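Local coordinates for phenylacetic acid degradation protein PaaI (Thermus thermophilus HB8, PDB 1WLU) that probably hydrolyses acyl-CoA thioesters as a hot dog fold thioesterase linked to phenylacetic acid degradation, with a site that binds coenzyme A, at residues A[73-85]-A[96-108]. Residues are numbered along the deposited sequence; the frame is centred on the assembly and turned at random.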
loop_
_atom_site.group_PDB
_atom_site.type_symbol
_atom_site.label_atom_id
_atom_site.label_comp_id
_atom_site.label_asym_id
_atom_site.label_seq_id
_atom_site.Cartn_x
_atom_site.Cartn_y
_atom_site.Cartn_z
ATOM N N PRO A 73 -0.029 -6.425 -18.662
ATOM C CA PRO A 73 0.745 -5.419 -19.394
ATOM C C PRO A 73 -0.045 -4.914 -20.600
ATOM O O PRO A 73 -0.948 -5.596 -21.089
ATOM C CB PRO A 73 1.993 -6.190 -19.809
ATOM C CG PRO A 73 1.442 -7.558 -20.070
ATOM C CD PRO A 73 0.524 -7.773 -18.879
ATOM N N LEU A 74 0.285 -3.713 -21.063
ATOM C CA LEU A 74 -0.380 -3.132 -22.226
ATOM C C LEU A 74 0.655 -2.680 -23.244
ATOM O O LEU A 74 1.734 -2.211 -22.883
ATOM C CB LEU A 74 -1.246 -1.936 -21.823
ATOM C CG LEU A 74 -2.515 -2.220 -21.018
ATOM C CD1 LEU A 74 -3.232 -0.910 -20.750
ATOM C CD2 LEU A 74 -3.422 -3.177 -21.787
ATOM N N GLY A 75 0.320 -2.823 -24.521
ATOM C CA GLY A 75 1.241 -2.417 -25.565
ATOM C C GLY A 75 0.801 -1.131 -26.233
ATOM O O GLY A 75 -0.280 -0.609 -25.949
ATOM N N ALA A 76 1.641 -0.614 -27.123
ATOM C CA ALA A 76 1.323 0.614 -27.835
ATOM C C ALA A 76 -0.007 0.462 -28.563
ATOM O O ALA A 76 -0.291 -0.588 -29.144
ATOM C CB ALA A 76 2.429 0.943 -28.830
ATOM N N GLY A 77 -0.820 1.512 -28.519
ATOM C CA GLY A 77 -2.108 1.484 -29.187
ATOM C C GLY A 77 -3.277 1.107 -28.298
ATOM O O GLY A 77 -4.432 1.329 -28.657
ATOM N N ALA A 78 -2.988 0.537 -27.133
ATOM C CA ALA A 78 -4.050 0.137 -26.222
ATOM C C ALA A 78 -4.830 1.332 -25.689
ATOM O O ALA A 78 -4.246 2.344 -25.294
ATOM C CB ALA A 78 -3.469 -0.657 -25.057
ATOM N N ARG A 79 -6.152 1.208 -25.705
ATOM C CA ARG A 79 -7.042 2.240 -25.187
ATOM C C ARG A 79 -7.288 1.838 -23.740
ATOM O O ARG A 79 -7.703 0.709 -23.466
ATOM C CB ARG A 79 -8.366 2.247 -25.955
ATOM C CG ARG A 79 -8.274 2.767 -27.383
ATOM C CD ARG A 79 -8.035 4.271 -27.408
ATOM N NE ARG A 79 -8.173 4.825 -28.752
ATOM C CZ ARG A 79 -8.089 6.121 -29.040
ATOM N NH1 ARG A 79 -7.867 7.004 -28.076
ATOM N NH2 ARG A 79 -8.229 6.535 -30.293
ATOM N N VAL A 80 -7.037 2.753 -22.814
ATOM C CA VAL A 80 -7.208 2.448 -21.403
ATOM C C VAL A 80 -8.007 3.524 -20.674
ATOM O O VAL A 80 -7.974 4.697 -21.044
ATOM C CB VAL A 80 -5.819 2.266 -20.740
ATOM C CG1 VAL A 80 -5.018 3.548 -20.865
ATOM C CG2 VAL A 80 -5.969 1.843 -19.290
ATOM N N GLU A 81 -8.732 3.103 -19.642
ATOM C CA GLU A 81 -9.557 3.996 -18.835
ATOM C C GLU A 81 -9.294 3.773 -17.353
ATOM O O GLU A 81 -8.964 2.664 -16.935
ATOM C CB GLU A 81 -11.043 3.725 -19.080
ATOM C CG GLU A 81 -11.621 4.272 -20.363
ATOM C CD GLU A 81 -13.054 3.813 -20.568
ATOM O OE1 GLU A 81 -13.731 3.501 -19.561
ATOM O OE2 GLU A 81 -13.504 3.768 -21.731
ATOM N N ALA A 82 -9.445 4.833 -16.568
ATOM C CA ALA A 82 -9.289 4.753 -15.120
ATOM C C ALA A 82 -10.615 5.246 -14.548
ATOM O O ALA A 82 -11.008 6.397 -14.761
ATOM C CB ALA A 82 -8.144 5.629 -14.650
ATOM N N ARG A 83 -11.309 4.357 -13.844
ATOM C CA ARG A 83 -12.612 4.656 -13.259
ATOM C C ARG A 83 -12.504 4.807 -11.750
ATOM O O ARG A 83 -12.295 3.825 -11.035
ATOM C CB ARG A 83 -13.586 3.532 -13.609
ATOM C CG ARG A 83 -13.642 3.248 -15.102
ATOM C CD ARG A 83 -14.318 1.929 -15.398
ATOM N NE ARG A 83 -14.365 1.665 -16.833
ATOM C CZ ARG A 83 -14.850 0.551 -17.369
ATOM N NH1 ARG A 83 -15.329 -0.405 -16.587
ATOM N NH2 ARG A 83 -14.865 0.400 -18.688
ATOM N N ALA A 84 -12.659 6.038 -11.271
ATOM C CA ALA A 84 -12.554 6.331 -9.847
ATOM C C ALA A 84 -13.905 6.437 -9.157
ATOM O O ALA A 84 -14.809 7.120 -9.641
ATOM C CB ALA A 84 -11.768 7.626 -9.645
ATOM N N VAL A 85 -14.033 5.746 -8.030
ATOM C CA VAL A 85 -15.254 5.774 -7.236
ATOM C C VAL A 85 -14.869 6.033 -5.784
ATOM O O VAL A 85 -13.794 5.640 -5.331
ATOM C CB VAL A 85 -16.041 4.445 -7.322
ATOM C CG1 VAL A 85 -16.429 4.162 -8.763
ATOM C CG2 VAL A 85 -15.219 3.304 -6.749
ATOM N N TYR A 96 -10.468 6.566 -2.336
ATOM C CA TYR A 96 -11.058 6.200 -3.617
ATOM C C TYR A 96 -10.436 4.950 -4.209
ATOM O O TYR A 96 -9.257 4.667 -3.992
ATOM C CB TYR A 96 -10.881 7.348 -4.622
ATOM C CG TYR A 96 -11.526 8.632 -4.173
ATOM C CD1 TYR A 96 -10.952 9.410 -3.167
ATOM C CD2 TYR A 96 -12.775 9.005 -4.664
ATOM C CE1 TYR A 96 -11.616 10.516 -2.647
ATOM C CE2 TYR A 96 -13.448 10.110 -4.151
ATOM C CZ TYR A 96 -12.865 10.853 -3.139
ATOM O OH TYR A 96 -13.556 11.901 -2.576
ATOM N N ARG A 97 -11.247 4.206 -4.952
ATOM C CA ARG A 97 -10.789 3.015 -5.650
ATOM C C ARG A 97 -10.822 3.376 -7.127
ATOM O O ARG A 97 -11.812 3.926 -7.613
ATOM C CB ARG A 97 -11.716 1.820 -5.409
ATOM C CG ARG A 97 -11.551 0.735 -6.475
ATOM C CD ARG A 97 -12.257 -0.568 -6.139
ATOM N NE ARG A 97 -13.663 -0.387 -5.797
ATOM C CZ ARG A 97 -14.133 -0.359 -4.553
ATOM N NH1 ARG A 97 -13.307 -0.504 -3.523
ATOM N NH2 ARG A 97 -15.431 -0.191 -4.341
ATOM N N VAL A 98 -9.741 3.079 -7.835
ATOM C CA VAL A 98 -9.676 3.378 -9.254
ATOM C C VAL A 98 -9.328 2.129 -10.048
ATOM O O VAL A 98 -8.237 1.573 -9.911
ATOM C CB VAL A 98 -8.625 4.471 -9.555
ATOM C CG1 VAL A 98 -8.672 4.843 -11.032
ATOM C CG2 VAL A 98 -8.890 5.704 -8.698
ATOM N N GLU A 99 -10.270 1.679 -10.866
ATOM C CA GLU A 99 -10.049 0.509 -11.698
ATOM C C GLU A 99 -9.502 0.947 -13.049
ATOM O O GLU A 99 -10.063 1.832 -13.697
ATOM C CB GLU A 99 -11.357 -0.261 -11.888
ATOM C CG GLU A 99 -11.768 -1.072 -10.667
ATOM C CD GLU A 99 -13.089 -1.790 -10.855
ATOM O OE1 GLU A 99 -13.465 -2.051 -12.016
ATOM O OE2 GLU A 99 -13.742 -2.105 -9.837
ATOM N N VAL A 100 -8.390 0.346 -13.456
ATOM C CA VAL A 100 -7.774 0.658 -14.742
ATOM C C VAL A 100 -8.191 -0.476 -15.668
ATOM O O VAL A 100 -7.835 -1.638 -15.452
ATOM C CB VAL A 100 -6.240 0.741 -14.616
ATOM C CG1 VAL A 100 -5.621 1.102 -15.957
ATOM C CG2 VAL A 100 -5.873 1.794 -13.575
ATOM N N VAL A 101 -8.956 -0.122 -16.696
ATOM C CA VAL A 101 -9.512 -1.092 -17.627
ATOM C C VAL A 101 -9.154 -0.856 -19.089
ATOM O O VAL A 101 -9.079 0.282 -19.548
ATOM C CB VAL A 101 -11.057 -1.092 -17.502
ATOM C CG1 VAL A 101 -11.667 -2.144 -18.412
ATOM C CG2 VAL A 101 -11.459 -1.328 -16.051
ATOM N N SER A 102 -8.934 -1.944 -19.816
ATOM C CA SER A 102 -8.628 -1.865 -21.240
ATOM C C SER A 102 -9.320 -3.032 -21.922
ATOM O O SER A 102 -9.100 -4.188 -21.564
ATOM C CB SER A 102 -7.120 -1.933 -21.494
ATOM O OG SER A 102 -6.848 -1.838 -22.888
ATOM N N GLU A 103 -10.171 -2.718 -22.894
ATOM C CA GLU A 103 -10.912 -3.733 -23.632
ATOM C C GLU A 103 -11.645 -4.702 -22.704
ATOM O O GLU A 103 -11.610 -5.917 -22.905
ATOM C CB GLU A 103 -9.970 -4.506 -24.558
ATOM C CG GLU A 103 -9.270 -3.637 -25.596
ATOM C CD GLU A 103 -10.241 -2.852 -26.459
ATOM O OE1 GLU A 103 -11.133 -3.475 -27.074
ATOM O OE2 GLU A 103 -10.112 -1.610 -26.526
ATOM N N GLY A 104 -12.297 -4.153 -21.683
ATOM C CA GLY A 104 -13.055 -4.966 -20.749
ATOM C C GLY A 104 -12.273 -5.768 -19.724
ATOM O O GLY A 104 -12.864 -6.528 -18.957
ATOM N N LYS A 105 -10.955 -5.608 -19.697
ATOM C CA LYS A 105 -10.126 -6.341 -18.744
ATOM C C LYS A 105 -9.551 -5.413 -17.680
ATOM O O LYS A 105 -9.173 -4.281 -17.980
ATOM C CB LYS A 105 -8.975 -7.038 -19.475
ATOM C CG LYS A 105 -9.413 -8.015 -20.558
ATOM C CD LYS A 105 -10.189 -9.185 -19.976
ATOM C CE LYS A 105 -10.591 -10.173 -21.061
ATOM N NZ LYS A 105 -9.406 -10.721 -21.775
ATOM N N LEU A 106 -9.487 -5.892 -16.441
ATOM C CA LEU A 106 -8.931 -5.095 -15.350
ATOM C C LEU A 106 -7.411 -5.210 -15.419
ATOM O O LEU A 106 -6.833 -6.241 -15.069
ATOM C CB LEU A 106 -9.436 -5.594 -13.995
ATOM C CG LEU A 106 -9.023 -4.757 -12.778
ATOM C CD1 LEU A 106 -9.646 -3.367 -12.858
ATOM C CD2 LEU A 106 -9.471 -5.458 -11.506
ATOM N N VAL A 107 -6.781 -4.137 -15.879
ATOM C CA VAL A 107 -5.334 -4.066 -16.049
ATOM C C VAL A 107 -4.589 -3.750 -14.753
ATOM O O VAL A 107 -3.464 -4.210 -14.545
ATOM C CB VAL A 107 -4.983 -2.990 -17.110
ATOM C CG1 VAL A 107 -3.478 -2.804 -17.210
ATOM C CG2 VAL A 107 -5.556 -3.397 -18.460
ATOM N N ALA A 108 -5.219 -2.964 -13.887
ATOM C CA ALA A 108 -4.606 -2.581 -12.619
ATOM C C ALA A 108 -5.657 -2.041 -11.666
ATOM O O ALA A 108 -6.757 -1.673 -12.080
ATOM C CB ALA A 108 -3.526 -1.522 -12.855
HETATM O O HOH W 1 -7.374 -1.021 -27.036
HETATM O O HOH W 2 -15.180 -0.549 -13.496
#
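Glu-81, Arg-83 and Val-85 form antiparallel hydrogen-bonded pairs with Val-101, Glu-99 and Arg-97, six N-H...O bonds joining strands 79-85 and 96-102 with 160° between their N-to-C directions; the Glu-81 N to Val-101 O bond measures 2.8 Å. Ala-82 and Ala-84 oppose Val-100 and Val-98 in the intervening non-hydrogen-bonded pairs. On this face Val-98 divides its methyls, CG1 reaching Ala-82 CB at 3.7 Å and CG2 reaching Ala-84 CB. Val-80 CG2 presses on Val-100 CG1 at 3.4 Å, tighter than usual for two carbons, while helix 40-56 packs against Val-80 and Ala-82 through Leu-46. The other face mixes charged and aliphatic side chains. Extended from CG to NE, Arg-83 lays one guanidinium face over Val-101 CG2, 3.9 Å from the plane, and at its edge meets Glu-81 OE1 in a weakly bonded salt bridge (NE to OE1 3.3 Å). A water links Arg-83 NH1 to Glu-99 OE1. Where the strand pairing ends, Ser-102 OG, anti to its own N (chi1 -179°), donates to Arg-79 O at 2.7 Å from above the carbonyl plane. The type II turn from Gly-75 to Ala-78 brings Leu-74 alongside, CD2 lying 3.8 Å from Ser-102 OG and meeting Val-107 CG2 tip to tip at 4.0 Å; Val-107 belongs to a classic beta bulge opposite Val-100. Replacing Leu-74 with alanine would probably open a gap beside Val-107 and remove part of the apolar cover of the Ser-102 hydroxyl. The chemistry thus divides this central hairpin of the hot dog sheet into an aliphatic, helix-facing side and a mixed side, where Arg-83 is flanked by Val-101 and reaches Glu-99 through a water.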